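Long-range contact in 3-oxoacyl-[acyl-carrier protein] synthase (Thermus thermophilus, PDB 1UB7), which probably catalyses the first condensation of bacterial fatty acid synthesis, joining an acetyl group from acetyl-CoA to two carbons from malonyl-ACP: residues A19-T27 / W146-L154. Numbering follows the deposited sequence.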
loop_
_atom_site.group_PDB
_atom_site.type_symbol
_atom_site.label_atom_id
_atom_site.label_comp_id
_atom_site.label_asym_id
_atom_site.label_seq_id
_atom_site.Cartn_x
_atom_site.Cartn_y
_atom_site.Cartn_z
ATOM N N ALA A 19 -26.596 -15.710 17.572
ATOM C CA ALA A 19 -27.523 -15.451 18.669
ATOM C C ALA A 19 -27.286 -14.024 19.161
ATOM O O ALA A 19 -28.231 -13.240 19.319
ATOM C CB ALA A 19 -27.282 -16.450 19.803
ATOM N N ASP A 20 -26.014 -13.698 19.391
ATOM C CA ASP A 20 -25.609 -12.371 19.843
ATOM C C ASP A 20 -26.188 -11.284 18.939
ATOM O O ASP A 20 -26.410 -10.151 19.372
ATOM C CB ASP A 20 -24.084 -12.263 19.856
ATOM C CG ASP A 20 -23.463 -12.954 21.047
ATOM O OD1 ASP A 20 -23.760 -12.543 22.190
ATOM O OD2 ASP A 20 -22.675 -13.902 20.844
ATOM N N PHE A 21 -26.419 -11.640 17.680
ATOM C CA PHE A 21 -26.980 -10.713 16.709
ATOM C C PHE A 21 -28.512 -10.721 16.761
ATOM O O PHE A 21 -29.153 -9.705 16.484
ATOM C CB PHE A 21 -26.489 -11.068 15.299
ATOM C CG PHE A 21 -25.063 -10.649 15.023
ATOM C CD1 PHE A 21 -24.742 -9.304 14.837
ATOM C CD2 PHE A 21 -24.041 -11.600 14.949
ATOM C CE1 PHE A 21 -23.428 -8.914 14.579
ATOM C CE2 PHE A 21 -22.720 -11.220 14.691
ATOM C CZ PHE A 21 -22.415 -9.876 14.506
ATOM N N GLU A 22 -29.095 -11.866 17.115
ATOM C CA GLU A 22 -30.551 -11.974 17.220
ATOM C C GLU A 22 -31.006 -11.187 18.445
ATOM O O GLU A 22 -32.168 -10.807 18.550
ATOM C CB GLU A 22 -30.986 -13.438 17.378
ATOM C CG GLU A 22 -30.706 -14.331 16.178
ATOM C CD GLU A 22 -31.158 -15.771 16.398
ATOM O OE1 GLU A 22 -30.740 -16.386 17.405
ATOM O OE2 GLU A 22 -31.927 -16.290 15.559
ATOM N N ALA A 23 -30.072 -10.942 19.361
ATOM C CA ALA A 23 -30.353 -10.216 20.597
ATOM C C ALA A 23 -30.629 -8.719 20.445
ATOM O O ALA A 23 -31.002 -8.064 21.419
ATOM C CB ALA A 23 -29.207 -10.423 21.582
ATOM N N TYR A 24 -30.455 -8.171 19.243
ATOM C CA TYR A 24 -30.692 -6.742 19.049
ATOM C C TYR A 24 -30.981 -6.335 17.610
ATOM O O TYR A 24 -31.268 -5.172 17.349
ATOM C CB TYR A 24 -29.489 -5.940 19.546
ATOM C CG TYR A 24 -28.311 -5.954 18.592
ATOM C CD1 TYR A 24 -27.715 -7.155 18.199
ATOM C CD2 TYR A 24 -27.797 -4.763 18.077
ATOM C CE1 TYR A 24 -26.638 -7.169 17.313
ATOM C CE2 TYR A 24 -26.720 -4.766 17.192
ATOM C CZ TYR A 24 -26.147 -5.970 16.815
ATOM O OH TYR A 24 -25.089 -5.970 15.936
ATOM N N LEU A 25 -30.901 -7.280 16.677
ATOM C CA LEU A 25 -31.156 -6.971 15.269
ATOM C C LEU A 25 -32.177 -7.875 14.587
ATOM O O LEU A 25 -32.248 -9.079 14.860
ATOM C CB LEU A 25 -29.850 -7.008 14.467
ATOM C CG LEU A 25 -29.055 -5.711 14.370
ATOM C CD1 LEU A 25 -27.718 -5.999 13.732
ATOM C CD2 LEU A 25 -29.834 -4.691 13.556
ATOM N N ASP A 26 -32.950 -7.272 13.684
ATOM C CA ASP A 26 -33.987 -7.969 12.923
ATOM C C ASP A 26 -33.337 -9.051 12.048
ATOM O O ASP A 26 -33.195 -8.884 10.834
ATOM C CB ASP A 26 -34.758 -6.947 12.055
ATOM C CG ASP A 26 -36.140 -7.451 11.612
ATOM O OD1 ASP A 26 -36.894 -7.963 12.467
ATOM O OD2 ASP A 26 -36.479 -7.317 10.411
ATOM N N THR A 27 -32.935 -10.154 12.677
ATOM C CA THR A 27 -32.299 -11.260 11.965
ATOM C C THR A 27 -32.255 -12.519 12.829
ATOM O O THR A 27 -32.232 -12.445 14.060
ATOM C CB THR A 27 -30.851 -10.897 11.535
ATOM O OG1 THR A 27 -30.316 -11.943 10.713
ATOM C CG2 THR A 27 -29.954 -10.711 12.762
ATOM N N TRP A 146 -22.589 -1.404 13.268
ATOM C CA TRP A 146 -23.186 -2.469 14.065
ATOM C C TRP A 146 -24.689 -2.663 13.868
ATOM O O TRP A 146 -25.212 -3.755 14.096
ATOM C CB TRP A 146 -22.882 -2.225 15.547
ATOM C CG TRP A 146 -21.490 -2.630 15.964
ATOM C CD1 TRP A 146 -20.684 -1.985 16.859
ATOM C CD2 TRP A 146 -20.770 -3.799 15.548
ATOM N NE1 TRP A 146 -19.510 -2.680 17.028
ATOM C CE2 TRP A 146 -19.537 -3.797 16.237
ATOM C CE3 TRP A 146 -21.048 -4.851 14.664
ATOM C CZ2 TRP A 146 -18.584 -4.804 16.068
ATOM C CZ3 TRP A 146 -20.097 -5.855 14.496
ATOM C CH2 TRP A 146 -18.881 -5.822 15.196
ATOM N N ASN A 147 -25.375 -1.611 13.433
ATOM C CA ASN A 147 -26.819 -1.666 13.224
ATOM C C ASN A 147 -27.231 -2.186 11.851
ATOM O O ASN A 147 -28.286 -2.806 11.711
ATOM C CB ASN A 147 -27.414 -0.278 13.448
ATOM C CG ASN A 147 -27.267 0.192 14.881
ATOM O OD1 ASN A 147 -27.325 1.389 15.162
ATOM N ND2 ASN A 147 -27.090 -0.752 15.800
ATOM N N ASP A 148 -26.403 -1.933 10.843
ATOM C CA ASP A 148 -26.697 -2.373 9.486
ATOM C C ASP A 148 -26.744 -3.893 9.373
ATOM O O ASP A 148 -25.714 -4.562 9.403
ATOM C CB ASP A 148 -25.654 -1.834 8.512
ATOM C CG ASP A 148 -26.028 -2.091 7.071
ATOM O OD1 ASP A 148 -26.469 -3.217 6.761
ATOM O OD2 ASP A 148 -25.876 -1.166 6.246
ATOM N N ARG A 149 -27.953 -4.424 9.231
ATOM C CA ARG A 149 -28.184 -5.859 9.105
ATOM C C ARG A 149 -27.252 -6.522 8.094
ATOM O O ARG A 149 -26.606 -7.526 8.390
ATOM C CB ARG A 149 -29.633 -6.106 8.673
ATOM C CG ARG A 149 -30.029 -5.344 7.398
ATOM C CD ARG A 149 -31.331 -5.856 6.819
ATOM N NE ARG A 149 -32.462 -5.596 7.701
ATOM C CZ ARG A 149 -33.636 -6.205 7.593
ATOM N NH1 ARG A 149 -33.823 -7.110 6.643
ATOM N NH2 ARG A 149 -34.626 -5.907 8.428
ATOM N N ALA A 150 -27.204 -5.946 6.896
ATOM C CA ALA A 150 -26.396 -6.458 5.794
ATOM C C ALA A 150 -24.928 -6.720 6.120
ATOM O O ALA A 150 -24.401 -7.792 5.823
ATOM C CB ALA A 150 -26.497 -5.501 4.609
ATOM N N THR A 151 -24.271 -5.738 6.726
ATOM C CA THR A 151 -22.856 -5.847 7.067
ATOM C C THR A 151 -22.583 -6.621 8.358
ATOM O O THR A 151 -22.033 -7.723 8.331
ATOM C CB THR A 151 -22.220 -4.443 7.200
ATOM O OG1 THR A 151 -22.914 -3.695 8.208
ATOM C CG2 THR A 151 -22.311 -3.693 5.891
ATOM N N ALA A 152 -22.972 -6.013 9.477
ATOM C CA ALA A 152 -22.794 -6.553 10.823
ATOM C C ALA A 152 -22.516 -8.053 10.967
ATOM O O ALA A 152 -21.582 -8.457 11.660
ATOM C CB ALA A 152 -23.997 -6.169 11.682
ATOM N N VAL A 153 -23.318 -8.878 10.313
ATOM C CA VAL A 153 -23.157 -10.321 10.429
ATOM C C VAL A 153 -22.086 -10.932 9.521
ATOM O O VAL A 153 -21.753 -12.111 9.660
ATOM C CB VAL A 153 -24.500 -11.029 10.137
ATOM C CG1 VAL A 153 -25.593 -10.459 11.036
ATOM C CG2 VAL A 153 -24.871 -10.852 8.667
ATOM N N LEU A 154 -21.542 -10.134 8.608
ATOM C CA LEU A 154 -20.553 -10.628 7.658
ATOM C C LEU A 154 -19.091 -10.607 8.047
ATOM O O LEU A 154 -18.348 -11.534 7.743
ATOM C CB LEU A 154 -20.668 -9.868 6.337
ATOM C CG LEU A 154 -21.900 -10.079 5.464
ATOM C CD1 LEU A 154 -21.778 -9.188 4.237
ATOM C CD2 LEU A 154 -22.023 -11.551 5.060
#
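With CG turned opposite the carbonyl carbon (chi1 -76°), Phe21 reaches out from helix 18-22 to Ala152 and Val153; Tyr24, its CG lodged between backbone N and carbonyl carbon, sends its hydroxyl to Trp146. A flat ring suits the buried Phe21 site: Val153 CG1 lies over one face in a CH-pi contact, 4.2 Å from the ring centroid, and the small methyl CB of Ala152 fits 4.0 Å from CE1. Cutting Phe21 back to an alanine is likely to leave Val153 CG1 without the ring it rests on and to open a gap beside Ala152. Tyrosine combines an apolar ring, one face of which lies under CG of Leu25, with a donor: Tyr24 OH bonds Trp146 O at 2.9 Å, 23° out of the carbonyl plane. Leu25 straddles the 146-147 backbone, CD1 near Trp146 O and CD2 near Asn147 O, and CD1 also meets Ala152 CB at 4.3 Å. At the exposed side, Arg149 is long enough to run alongside Asp26 and bring NH2 to the short carboxylate, a salt bridge with OD2 at 3.1 Å, the two planar groups 50° apart. Ile32 and Arg41 also touch Val153, and Leu154 is joined by backbone hydrogen bonding to Asn276, a predicted active-site residue. The contact thus grades from a buried apolar end near the probable catalytic centre to an exposed ion pair, which solvent probably weakens, so that the buried Phe21 packing likely carries more of the hold than the charges do.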